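PDB 2ZBV: adenosyl-chloride synthase from Thermotoga maritima, which probably acts on S-adenosyl-L-methionine, as its SAM hydrolase and SAM-dependent halogenase relatives do, and binds adenosine. Local coordinates for residues A[166-178]-A[251-263]. Numbering follows the deposited sequence.
Sequences ENEKVIGEVAIVD and LSVKEGDEIEICR
Lys169 and Glu260 reach each other through their torsions: chi1 of 69° sets CG of Lys169 between its backbone N and carbonyl carbon, with the chain straight beyond, while CG of Glu260 lies anti to the backbone N (chi1 164°). Lys169 NZ meets Glu260 OE1 from above the carboxylate plane, 56° out of it, at 2.6 Å in a salt bridge. Arg206 shares OE1, so two cations probably stabilise the ionised form of this buried acid. On the same face, the aliphatic part of Lys169 runs alongside Cys262, its CD 3.9 Å from Cys262 SG.

The backbone evidence for antiparallel pairing is direct. Val170 and Ile261 exchange two hydrogen bonds, as do Gly172 and Ile259; beyond them, Val174 N bonds to Asp257 O at 3.0 Å. Val174 O takes Gly256 N at 2.9 Å, inside the type II turn from Lys254 to Asp257.

Val174 also presses CG2 against Val253 CG2 at 3.5 Å, tighter than usual for two methyls. Next to it, the extended Glu255 chain passes Ala175 O, and Val177 N donates a hydrogen bond to Glu255 OE2 at 3.0 Å, on the anti side and tilted from the carboxylate plane.

Within the C-terminal domain sheet, strand 169-177 has 258-262 on one edge and both 164-166 and 183-185 on the other, with a classic beta bulge at Ala175 and Ile176 opposite Ser184. Ile259 and Ile261 pack on strands 202-207 and 237-242, whereas Ala175 and Ile176 meet helix 43-54.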
loop_
_atom_site.group_PDB
_atom_site.type_symbol
_atom_site.label_atom_id
_atom_site.label_comp_id
_atom_site.label_asym_id
_atom_site.label_seq_id
_atom_site.Cartn_x
_atom_site.Cartn_y
_atom_site.Cartn_z
ATOM N N GLU A 166 30.887 -13.220 22.059
ATOM C CA GLU A 166 31.466 -13.766 23.277
ATOM C C GLU A 166 31.542 -15.285 23.306
ATOM O O GLU A 166 30.531 -15.979 23.196
ATOM C CB GLU A 166 30.692 -13.281 24.504
ATOM C CG GLU A 166 29.229 -13.671 24.515
ATOM C CD GLU A 166 28.671 -13.761 25.920
ATOM O OE1 GLU A 166 29.089 -14.673 26.666
ATOM O OE2 GLU A 166 27.822 -12.919 26.280
ATOM N N ASN A 167 32.761 -15.788 23.454
ATOM C CA ASN A 167 33.014 -17.220 23.537
ATOM C C ASN A 167 32.350 -18.079 22.460
ATOM O O ASN A 167 31.394 -18.807 22.737
ATOM C CB ASN A 167 32.606 -17.731 24.924
ATOM C CG ASN A 167 33.320 -16.998 26.048
ATOM O OD1 ASN A 167 34.549 -16.973 26.105
ATOM N ND2 ASN A 167 32.549 -16.398 26.950
ATOM N N GLU A 168 32.861 -17.983 21.237
ATOM C CA GLU A 168 32.366 -18.782 20.117
ATOM C C GLU A 168 30.945 -18.495 19.634
ATOM O O GLU A 168 30.453 -19.169 18.727
ATOM C CB GLU A 168 32.472 -20.271 20.467
ATOM C CG GLU A 168 33.854 -20.708 20.941
ATOM C CD GLU A 168 33.857 -22.115 21.522
ATOM O OE1 GLU A 168 34.930 -22.574 21.969
ATOM O OE2 GLU A 168 32.783 -22.759 21.534
ATOM N N LYS A 169 30.277 -17.512 20.224
ATOM C CA LYS A 169 28.917 -17.210 19.796
ATOM C C LYS A 169 28.593 -15.726 19.780
ATOM O O LYS A 169 29.315 -14.903 20.351
ATOM C CB LYS A 169 27.907 -17.930 20.692
ATOM C CG LYS A 169 27.851 -17.394 22.110
ATOM C CD LYS A 169 26.790 -18.114 22.927
ATOM C CE LYS A 169 26.709 -17.548 24.337
ATOM N NZ LYS A 169 25.678 -18.231 25.166
ATOM N N VAL A 170 27.496 -15.395 19.110
ATOM C CA VAL A 170 27.032 -14.023 19.022
ATOM C C VAL A 170 25.629 -13.960 19.613
ATOM O O VAL A 170 24.770 -14.788 19.298
ATOM C CB VAL A 170 26.993 -13.532 17.559
ATOM C CG1 VAL A 170 28.404 -13.396 17.018
ATOM C CG2 VAL A 170 26.197 -14.504 16.706
ATOM N N ILE A 171 25.410 -12.985 20.486
ATOM C CA ILE A 171 24.118 -12.805 21.128
ATOM C C ILE A 171 23.462 -11.545 20.577
ATOM O O ILE A 171 24.123 -10.527 20.384
ATOM C CB ILE A 171 24.274 -12.659 22.660
ATOM C CG1 ILE A 171 22.927 -12.286 23.289
ATOM C CG2 ILE A 171 25.330 -11.608 22.975
ATOM C CD1 ILE A 171 22.980 -12.038 24.787
ATOM N N GLY A 172 22.163 -11.621 20.317
ATOM C CA GLY A 172 21.453 -10.474 19.787
ATOM C C GLY A 172 19.956 -10.615 19.956
ATOM O O GLY A 172 19.486 -11.369 20.813
ATOM N N GLU A 173 19.202 -9.895 19.131
ATOM C CA GLU A 173 17.747 -9.933 19.194
ATOM C C GLU A 173 17.160 -9.873 17.794
ATOM O O GLU A 173 17.818 -9.418 16.863
ATOM C CB GLU A 173 17.227 -8.732 19.986
ATOM C CG GLU A 173 17.872 -8.554 21.349
ATOM C CD GLU A 173 17.886 -7.105 21.795
ATOM O OE1 GLU A 173 16.797 -6.522 21.972
ATOM O OE2 GLU A 173 18.994 -6.550 21.959
ATOM N N VAL A 174 15.920 -10.332 17.662
ATOM C CA VAL A 174 15.206 -10.296 16.390
ATOM C C VAL A 174 14.764 -8.845 16.205
ATOM O O VAL A 174 14.039 -8.293 17.039
ATOM C CB VAL A 174 13.949 -11.196 16.422
ATOM C CG1 VAL A 174 13.132 -11.001 15.147
ATOM C CG2 VAL A 174 14.358 -12.660 16.568
ATOM N N ALA A 175 15.208 -8.229 15.118
ATOM C CA ALA A 175 14.867 -6.840 14.842
ATOM C C ALA A 175 13.638 -6.692 13.946
ATOM O O ALA A 175 12.775 -5.836 14.188
ATOM C CB ALA A 175 16.058 -6.141 14.198
ATOM N N ILE A 176 13.559 -7.530 12.916
ATOM C CA ILE A 176 12.458 -7.456 11.965
ATOM C C ILE A 176 12.089 -8.803 11.364
ATOM O O ILE A 176 12.966 -9.588 11.001
ATOM C CB ILE A 176 12.821 -6.543 10.773
ATOM C CG1 ILE A 176 13.182 -5.141 11.267
ATOM C CG2 ILE A 176 11.662 -6.503 9.772
ATOM C CD1 ILE A 176 13.774 -4.258 10.193
ATOM N N VAL A 177 10.790 -9.063 11.274
ATOM C CA VAL A 177 10.281 -10.278 10.632
ATOM C C VAL A 177 9.582 -9.709 9.397
ATOM O O VAL A 177 8.628 -8.933 9.537
ATOM C CB VAL A 177 9.236 -11.018 11.506
ATOM C CG1 VAL A 177 8.571 -12.137 10.698
ATOM C CG2 VAL A 177 9.909 -11.609 12.749
ATOM N N ASP A 178 10.051 -10.057 8.198
ATOM C CA ASP A 178 9.428 -9.512 6.989
ATOM C C ASP A 178 8.227 -10.290 6.462
ATOM O O ASP A 178 7.747 -11.230 7.095
ATOM C CB ASP A 178 10.465 -9.326 5.866
ATOM C CG ASP A 178 11.001 -10.638 5.321
ATOM O OD1 ASP A 178 10.331 -11.681 5.462
ATOM O OD2 ASP A 178 12.099 -10.617 4.725
ATOM N N LEU A 251 10.928 -21.239 13.703
ATOM C CA LEU A 251 11.640 -20.923 14.933
ATOM C C LEU A 251 10.657 -20.551 16.034
ATOM O O LEU A 251 10.980 -20.628 17.221
ATOM C CB LEU A 251 12.601 -19.756 14.697
ATOM C CG LEU A 251 13.663 -19.945 13.606
ATOM C CD1 LEU A 251 14.452 -18.653 13.441
ATOM C CD2 LEU A 251 14.592 -21.097 13.975
ATOM N N SER A 252 9.456 -20.152 15.624
ATOM C CA SER A 252 8.420 -19.736 16.558
ATOM C C SER A 252 8.947 -18.526 17.317
ATOM O O SER A 252 8.955 -18.497 18.549
ATOM C CB SER A 252 8.091 -20.873 17.530
ATOM O OG SER A 252 7.026 -20.504 18.388
ATOM N N VAL A 253 9.392 -17.524 16.564
ATOM C CA VAL A 253 9.943 -16.315 17.150
ATOM C C VAL A 253 9.231 -15.062 16.671
ATOM O O VAL A 253 8.576 -15.062 15.630
ATOM C CB VAL A 253 11.450 -16.182 16.817
ATOM C CG1 VAL A 253 11.643 -15.985 15.318
ATOM C CG2 VAL A 253 12.048 -15.028 17.578
ATOM N N LYS A 254 9.368 -13.993 17.446
ATOM C CA LYS A 254 8.766 -12.710 17.117
ATOM C C LYS A 254 9.801 -11.629 17.382
ATOM O O LYS A 254 10.818 -11.875 18.026
ATOM C CB LYS A 254 7.525 -12.461 17.983
ATOM C CG LYS A 254 7.800 -12.527 19.481
ATOM C CD LYS A 254 6.528 -12.333 20.300
ATOM C CE LYS A 254 6.795 -12.495 21.796
ATOM N NZ LYS A 254 7.255 -13.872 22.147
ATOM N N GLU A 255 9.538 -10.432 16.880
ATOM C CA GLU A 255 10.443 -9.314 17.071
ATOM C C GLU A 255 10.681 -9.036 18.553
ATOM O O GLU A 255 9.753 -9.058 19.356
ATOM C CB GLU A 255 9.878 -8.081 16.377
ATOM C CG GLU A 255 10.064 -8.127 14.871
ATOM C CD GLU A 255 9.102 -7.225 14.124
ATOM O OE1 GLU A 255 8.705 -6.183 14.687
ATOM O OE2 GLU A 255 8.756 -7.551 12.965
ATOM N N GLY A 256 11.937 -8.788 18.904
ATOM C CA GLY A 256 12.282 -8.512 20.287
ATOM C C GLY A 256 12.879 -9.713 21.000
ATOM O O GLY A 256 13.638 -9.558 21.957
ATOM N N ASP A 257 12.541 -10.910 20.533
ATOM C CA ASP A 257 13.040 -12.138 21.140
ATOM C C ASP A 257 14.557 -12.268 21.063
ATOM O O ASP A 257 15.171 -11.950 20.042
ATOM C CB ASP A 257 12.394 -13.354 20.473
ATOM C CG ASP A 257 10.925 -13.495 20.813
ATOM O OD1 ASP A 257 10.358 -12.552 21.402
ATOM O OD2 ASP A 257 10.335 -14.547 20.483
ATOM N N GLU A 258 15.153 -12.733 22.156
ATOM C CA GLU A 258 16.596 -12.924 22.222
ATOM C C GLU A 258 16.974 -14.071 21.300
ATOM O O GLU A 258 16.259 -15.061 21.208
ATOM C CB GLU A 258 17.040 -13.274 23.645
ATOM C CG GLU A 258 16.917 -12.146 24.655
ATOM C CD GLU A 258 17.502 -12.514 26.013
ATOM O OE1 GLU A 258 17.488 -11.657 26.924
ATOM O OE2 GLU A 258 17.976 -13.660 26.171
ATOM N N ILE A 259 18.100 -13.940 20.617
ATOM C CA ILE A 259 18.532 -15.001 19.730
ATOM C C ILE A 259 20.038 -15.194 19.856
ATOM O O ILE A 259 20.800 -14.232 19.944
ATOM C CB ILE A 259 18.137 -14.695 18.261
ATOM C CG1 ILE A 259 18.276 -15.959 17.414
ATOM C CG2 ILE A 259 19.002 -13.579 17.698
ATOM C CD1 ILE A 259 17.677 -15.821 16.022
ATOM N N GLU A 260 20.453 -16.452 19.881
ATOM C CA GLU A 260 21.856 -16.790 20.011
ATOM C C GLU A 260 22.302 -17.672 18.856
ATOM O O GLU A 260 21.576 -18.568 18.432
ATOM C CB GLU A 260 22.078 -17.507 21.343
ATOM C CG GLU A 260 23.390 -18.258 21.452
ATOM C CD GLU A 260 23.491 -19.042 22.749
ATOM O OE1 GLU A 260 23.506 -18.404 23.824
ATOM O OE2 GLU A 260 23.548 -20.293 22.691
ATOM N N ILE A 261 23.501 -17.411 18.351
ATOM C CA ILE A 261 24.050 -18.180 17.249
ATOM C C ILE A 261 25.440 -18.699 17.618
ATOM O O ILE A 261 26.408 -17.936 17.661
ATOM C CB ILE A 261 24.129 -17.311 15.983
ATOM C CG1 ILE A 261 22.742 -16.746 15.672
ATOM C CG2 ILE A 261 24.624 -18.142 14.806
ATOM C CD1 ILE A 261 22.756 -15.587 14.722
ATOM N N CYS A 262 25.518 -19.999 17.888
ATOM C CA CYS A 262 26.767 -20.654 18.271
ATOM C C CYS A 262 27.544 -21.200 17.085
ATOM O O CYS A 262 26.965 -21.720 16.129
ATOM C CB CYS A 262 26.491 -21.813 19.234
ATOM S SG CYS A 262 25.946 -21.332 20.882
ATOM N N ARG A 263 28.866 -21.094 17.169
ATOM C CA ARG A 263 29.750 -21.589 16.121
ATOM C C ARG A 263 29.641 -23.113 16.132
ATOM O O ARG A 263 29.251 -23.658 17.189
ATOM C CB ARG A 263 31.193 -21.167 16.422
ATOM C CG ARG A 263 32.010 -20.686 15.226
ATOM C CD ARG A 263 32.403 -21.813 14.281
ATOM N NE ARG A 263 31.269 -22.323 13.515
ATOM C CZ ARG A 263 31.362 -23.244 12.560
ATOM N NH1 ARG A 263 32.542 -23.767 12.244
ATOM N NH2 ARG A 263 30.273 -23.643 11.919
ATOM O OXT ARG A 263 29.953 -23.746 15.102
#